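Beta-1,3-glucanosyltransferase (Rhizomucor miehei CAU432, PDB 4WTP) is a fungal carbohydrate-active enzyme of glycoside hydrolase family 17, with a (beta/alpha)-barrel fold. Local coordinates at residues E243-Q256 with R286-C298. Sequence-based numbering, arbitrary orientation.
With EDO (1,2-ethanediol), chain B.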
loop_
_atom_site.group_PDB
_atom_site.type_symbol
_atom_site.label_atom_id
_atom_site.label_comp_id
_atom_site.label_asym_id
_atom_site.label_seq_id
_atom_site.Cartn_x
_atom_site.Cartn_y
_atom_site.Cartn_z
ATOM N N GLU A 243 -9.695 -15.763 -1.465
ATOM C CA GLU A 243 -9.491 -14.367 -1.103
ATOM C C GLU A 243 -10.089 -14.117 0.295
ATOM O O GLU A 243 -9.499 -13.435 1.113
ATOM C CB GLU A 243 -10.057 -13.376 -2.119
ATOM C CG GLU A 243 -9.752 -11.946 -1.698
ATOM C CD GLU A 243 -10.316 -10.861 -2.586
ATOM O OE1 GLU A 243 -11.125 -11.127 -3.494
ATOM O OE2 GLU A 243 -9.957 -9.690 -2.312
ATOM N N ASN A 244 -11.300 -14.618 0.545
ATOM C CA ASN A 244 -11.959 -14.475 1.848
ATOM C C ASN A 244 -11.115 -15.055 2.977
ATOM O O ASN A 244 -10.923 -14.408 3.999
ATOM C CB ASN A 244 -13.328 -15.171 1.784
ATOM C CG ASN A 244 -14.230 -14.771 2.936
ATOM O OD1 ASN A 244 -14.378 -13.596 3.232
ATOM N ND2 ASN A 244 -14.841 -15.759 3.559
ATOM N N LYS A 245 -10.588 -16.260 2.767
ATOM C CA LYS A 245 -9.732 -16.891 3.767
ATOM C C LYS A 245 -8.458 -16.062 4.015
ATOM O O LYS A 245 -8.062 -15.846 5.168
ATOM C CB LYS A 245 -9.395 -18.318 3.365
ATOM C CG LYS A 245 -8.368 -18.954 4.276
ATOM C CD LYS A 245 -8.235 -20.452 4.063
ATOM C CE LYS A 245 -7.096 -21.023 4.902
ATOM N NZ LYS A 245 -7.044 -20.615 6.337
ATOM N N TYR A 246 -7.819 -15.610 2.935
ATOM C CA TYR A 246 -6.569 -14.862 3.063
ATOM C C TYR A 246 -6.823 -13.568 3.822
ATOM O O TYR A 246 -6.098 -13.206 4.742
ATOM C CB TYR A 246 -5.970 -14.544 1.686
ATOM C CG TYR A 246 -4.547 -14.004 1.798
ATOM C CD1 TYR A 246 -3.530 -14.819 2.275
ATOM C CD2 TYR A 246 -4.244 -12.683 1.479
ATOM C CE1 TYR A 246 -2.216 -14.350 2.369
ATOM C CE2 TYR A 246 -2.938 -12.194 1.565
ATOM C CZ TYR A 246 -1.946 -13.030 2.041
ATOM O OH TYR A 246 -0.639 -12.599 2.151
ATOM N N LEU A 247 -7.896 -12.864 3.455
ATOM C CA LEU A 247 -8.283 -11.633 4.138
ATOM C C LEU A 247 -8.470 -11.894 5.644
ATOM O O LEU A 247 -7.904 -11.179 6.488
ATOM C CB LEU A 247 -9.592 -11.124 3.517
ATOM C CG LEU A 247 -10.172 -9.889 4.169
ATOM C CD1 LEU A 247 -9.229 -8.699 4.054
ATOM C CD2 LEU A 247 -11.537 -9.596 3.562
ATOM N N HIS A 248 -9.277 -12.907 5.972
ATOM C CA HIS A 248 -9.513 -13.200 7.394
ATOM C C HIS A 248 -8.223 -13.528 8.112
ATOM O O HIS A 248 -7.997 -13.037 9.223
ATOM C CB HIS A 248 -10.466 -14.377 7.529
ATOM C CG HIS A 248 -11.873 -14.090 7.051
ATOM N ND1 HIS A 248 -12.884 -14.976 7.181
ATOM C CD2 HIS A 248 -12.400 -12.983 6.435
ATOM C CE1 HIS A 248 -14.000 -14.453 6.659
ATOM N NE2 HIS A 248 -13.715 -13.225 6.227
ATOM N N ASP A 249 -7.384 -14.363 7.505
ATOM C CA ASP A 249 -6.170 -14.833 8.174
ATOM C C ASP A 249 -5.166 -13.720 8.360
ATOM O O ASP A 249 -4.577 -13.600 9.430
ATOM C CB ASP A 249 -5.488 -15.960 7.397
ATOM C CG ASP A 249 -6.284 -17.241 7.376
ATOM O OD1 ASP A 249 -7.256 -17.375 8.149
ATOM O OD2 ASP A 249 -5.911 -18.136 6.581
ATOM N N VAL A 250 -4.959 -12.916 7.331
ATOM C CA VAL A 250 -3.978 -11.865 7.454
ATOM C C VAL A 250 -4.413 -10.806 8.471
ATOM O O VAL A 250 -3.624 -10.356 9.282
ATOM C CB VAL A 250 -3.683 -11.239 6.085
ATOM C CG1 VAL A 250 -2.881 -9.968 6.237
ATOM C CG2 VAL A 250 -2.924 -12.221 5.197
ATOM N N LEU A 251 -5.693 -10.429 8.444
ATOM C CA LEU A 251 -6.220 -9.457 9.415
ATOM C C LEU A 251 -6.050 -9.996 10.829
ATOM O O LEU A 251 -5.704 -9.253 11.746
ATOM C CB LEU A 251 -7.688 -9.112 9.130
ATOM C CG LEU A 251 -7.901 -8.232 7.897
ATOM C CD1 LEU A 251 -9.383 -8.020 7.727
ATOM C CD2 LEU A 251 -7.195 -6.892 8.028
ATOM N N CYS A 252 -6.279 -11.298 11.005
ATOM C CA CYS A 252 -6.068 -11.917 12.308
ATOM C C CYS A 252 -4.610 -11.844 12.759
ATOM O O CYS A 252 -4.304 -11.391 13.875
ATOM C CB CYS A 252 -6.532 -13.365 12.292
ATOM S SG CYS A 252 -6.044 -14.327 13.738
ATOM N N ARG A 253 -3.696 -12.299 11.907
ATOM C CA ARG A 253 -2.277 -12.338 12.262
ATOM C C ARG A 253 -1.709 -10.974 12.579
ATOM O O ARG A 253 -0.952 -10.846 13.544
ATOM C CB ARG A 253 -1.482 -13.022 11.168
ATOM C CG ARG A 253 -1.783 -14.487 10.921
ATOM C CD ARG A 253 -1.837 -15.319 12.193
ATOM N NE ARG A 253 -1.851 -16.760 11.957
ATOM C CZ ARG A 253 -1.837 -17.681 12.924
ATOM N NH1 ARG A 253 -1.811 -17.315 14.201
ATOM N NH2 ARG A 253 -1.837 -18.973 12.607
ATOM N N VAL A 254 -2.065 -9.938 11.819
ATOM C CA VAL A 254 -1.512 -8.611 12.098
ATOM C C VAL A 254 -2.127 -8.038 13.382
ATOM O O VAL A 254 -1.509 -7.236 14.064
ATOM C CB VAL A 254 -1.610 -7.612 10.906
ATOM C CG1 VAL A 254 -0.863 -8.169 9.710
ATOM C CG2 VAL A 254 -3.056 -7.227 10.580
ATOM N N LYS A 255 -3.356 -8.450 13.700
ATOM C CA LYS A 255 -3.974 -8.042 14.965
ATOM C C LYS A 255 -3.231 -8.709 16.127
ATOM O O LYS A 255 -2.909 -8.045 17.123
ATOM C CB LYS A 255 -5.468 -8.399 14.962
ATOM C CG LYS A 255 -6.160 -7.874 16.205
ATOM C CD LYS A 255 -7.555 -8.443 16.340
ATOM C CE LYS A 255 -8.462 -7.931 15.242
ATOM N NZ LYS A 255 -9.870 -8.302 15.516
ATOM N N GLN A 256 -2.930 -9.996 16.001
ATOM C CA GLN A 256 -2.251 -10.731 17.054
ATOM C C GLN A 256 -0.892 -10.135 17.370
ATOM O O GLN A 256 -0.480 -10.093 18.521
ATOM C CB GLN A 256 -2.092 -12.214 16.675
ATOM C CG GLN A 256 -3.394 -13.003 16.686
ATOM C CD GLN A 256 -3.177 -14.457 16.329
ATOM O OE1 GLN A 256 -2.237 -14.776 15.614
ATOM N NE2 GLN A 256 -4.019 -15.347 16.851
ATOM N N ARG A 286 -17.780 -0.977 -7.307
ATOM C CA ARG A 286 -17.856 -0.524 -5.902
ATOM C C ARG A 286 -18.900 -1.273 -5.084
ATOM O O ARG A 286 -19.125 -0.945 -3.939
ATOM C CB ARG A 286 -18.063 1.006 -5.783
ATOM C CG ARG A 286 -16.809 1.826 -5.955
ATOM C CD ARG A 286 -16.042 1.574 -7.230
ATOM N NE ARG A 286 -14.891 2.453 -7.351
ATOM C CZ ARG A 286 -13.767 2.159 -8.001
ATOM N NH1 ARG A 286 -12.740 3.010 -7.989
ATOM N NH2 ARG A 286 -13.652 1.009 -8.675
ATOM N N ASN A 287 -19.550 -2.279 -5.681
ATOM C CA ASN A 287 -20.401 -3.174 -4.931
ATOM C C ASN A 287 -19.588 -4.261 -4.227
ATOM O O ASN A 287 -18.441 -4.546 -4.607
ATOM C CB ASN A 287 -21.410 -3.807 -5.889
ATOM C CG ASN A 287 -22.453 -2.812 -6.366
ATOM O OD1 ASN A 287 -22.932 -1.990 -5.594
ATOM N ND2 ASN A 287 -22.769 -2.856 -7.651
ATOM N N THR A 288 -20.200 -4.895 -3.240
ATOM C CA THR A 288 -19.510 -5.952 -2.499
ATOM C C THR A 288 -19.376 -7.209 -3.359
ATOM O O THR A 288 -20.201 -7.491 -4.232
ATOM C CB THR A 288 -20.207 -6.294 -1.181
ATOM O OG1 THR A 288 -21.578 -6.589 -1.447
ATOM C CG2 THR A 288 -20.127 -5.122 -0.206
ATOM N N LYS A 289 -18.294 -7.951 -3.131
ATOM C CA LYS A 289 -18.049 -9.220 -3.819
ATOM C C LYS A 289 -18.760 -10.319 -3.045
ATOM O O LYS A 289 -18.462 -10.538 -1.870
ATOM C CB LYS A 289 -16.530 -9.511 -3.923
ATOM C CG LYS A 289 -15.844 -8.463 -4.783
ATOM C CD LYS A 289 -14.345 -8.488 -4.727
ATOM C CE LYS A 289 -13.787 -9.614 -5.521
ATOM N NZ LYS A 289 -12.322 -9.453 -5.843
ATOM N N PRO A 290 -19.721 -11.011 -3.676
ATOM C CA PRO A 290 -20.405 -12.106 -2.947
ATOM C C PRO A 290 -19.395 -13.180 -2.542
ATOM O O PRO A 290 -18.579 -13.604 -3.373
ATOM C CB PRO A 290 -21.423 -12.645 -3.953
ATOM C CG PRO A 290 -21.042 -12.052 -5.262
ATOM C CD PRO A 290 -20.244 -10.818 -5.039
ATOM N N GLY A 291 -19.443 -13.592 -1.276
ATOM C CA GLY A 291 -18.524 -14.581 -0.749
ATOM C C GLY A 291 -17.384 -13.941 0.011
ATOM O O GLY A 291 -16.623 -14.654 0.648
ATOM N N ILE A 292 -17.268 -12.617 -0.036
ATOM C CA ILE A 292 -16.330 -11.920 0.855
ATOM C C ILE A 292 -17.062 -11.428 2.088
ATOM O O ILE A 292 -18.063 -10.712 1.992
ATOM C CB ILE A 292 -15.640 -10.732 0.172
ATOM C CG1 ILE A 292 -14.865 -11.250 -1.044
ATOM C CG2 ILE A 292 -14.712 -10.009 1.160
ATOM C CD1 ILE A 292 -13.643 -12.113 -0.736
ATOM N N THR A 293 -16.621 -11.857 3.259
ATOM C CA THR A 293 -17.095 -11.252 4.497
ATOM C C THR A 293 -15.960 -10.420 5.052
ATOM O O THR A 293 -14.858 -10.927 5.327
ATOM C CB THR A 293 -17.618 -12.299 5.495
ATOM O OG1 THR A 293 -16.591 -13.256 5.782
ATOM C CG2 THR A 293 -18.809 -13.015 4.924
ATOM N N ILE A 294 -16.214 -9.127 5.225
ATOM C CA ILE A 294 -15.176 -8.188 5.618
ATOM C C ILE A 294 -15.050 -8.187 7.129
ATOM O O ILE A 294 -15.709 -7.431 7.827
ATOM C CB ILE A 294 -15.433 -6.790 5.028
ATOM C CG1 ILE A 294 -15.609 -6.911 3.513
ATOM C CG2 ILE A 294 -14.279 -5.859 5.363
ATOM C CD1 ILE A 294 -16.112 -5.653 2.809
ATOM N N GLU A 295 -14.190 -9.073 7.630
ATOM C CA GLU A 295 -14.046 -9.353 9.054
ATOM C C GLU A 295 -12.652 -9.930 9.237
ATOM O O GLU A 295 -12.140 -10.587 8.335
ATOM C CB GLU A 295 -15.116 -10.359 9.582
ATOM C CG GLU A 295 -15.034 -10.637 11.102
ATOM C CD GLU A 295 -16.214 -11.441 11.691
ATOM O OE1 GLU A 295 -17.246 -11.533 10.994
ATOM O OE2 GLU A 295 -16.124 -11.982 12.853
ATOM N N ALA A 296 -12.057 -9.735 10.410
ATOM C CA ALA A 296 -10.814 -10.431 10.741
ATOM C C ALA A 296 -11.133 -11.849 11.210
ATOM O O ALA A 296 -12.224 -12.117 11.759
ATOM C CB ALA A 296 -10.064 -9.665 11.824
ATOM N N GLY A 297 -10.194 -12.760 10.985
ATOM C CA GLY A 297 -10.353 -14.148 11.396
ATOM C C GLY A 297 -10.130 -14.412 12.882
ATOM O O GLY A 297 -10.306 -15.543 13.329
ATOM N N CYS A 298 -9.750 -13.393 13.638
ATOM C CA CYS A 298 -9.716 -13.485 15.111
ATOM C C CYS A 298 -9.743 -12.107 15.715
ATOM O O CYS A 298 -9.589 -11.942 16.936
ATOM C CB CYS A 298 -8.473 -14.236 15.605
ATOM S SG CYS A 298 -6.919 -13.353 15.319
ATOM O OXT CYS A 298 -9.973 -11.136 14.988
HETATM C C1 EDO B . -12.910 -7.086 12.076
HETATM O O1 EDO B . -13.352 -8.374 12.488
HETATM C C2 EDO B . -12.415 -6.327 13.296
HETATM O O2 EDO B . -11.033 -6.620 13.547
HETATM O O HOH W 1 -17.007 -16.079 5.952
HETATM O O HOH W 2 -10.349 -9.930 18.269
#
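C252 and C298 are joined by a disulfide, SG to SG 2.1 Å with a torsion of 96° about the S-S bond, which ties the last residue of the chain to helix 240-256. One turn further along the helix, K255 NZ forms a salt bridge to C298 OXT at 2.9 Å, and water 2 links NZ to the other carboxylate oxygen, C298 O. The same ammonium donates to O2 of a 1,2-ethanediol whose O1 accepts from A296 N. Toward the start of the helix, H248 and N244 engage the backbone C=O and N-H of T293. H248 NE2 gives its proton to T293 O at 2.7 Å, with the oxygen nearly in the ring plane. T293 N donates to N244 OD1 at 2.8 Å, an almost straight bond (163°) that arrives above the amide's carbonyl plane. In this family 17 beta/alpha-barrel, the C-terminal tail, without regular secondary structure, runs along helix 240-256, which lies between the barrel strands 219-223 and 262-263 in the chain. H248 also lends its carbonyl: G297 N (2.8 Å) and the helical C252 N reach that oxygen from opposite faces of its plane. Between the polar points, A296 CB lies 3.6 Å from L251 CB, and L247 CD2 meets I292 CG2. I292 CD1 reaches over the aliphatic part of E243, whose extended chain (chi1 -178°) brings OE1 to K289 NZ in a 3.1 Å salt bridge, accepted on the syn lone pair. That lysine also meets D268, S228 and the carbonyl of G280, and K289 to I292 form a type II turn leading into the residues along the helix.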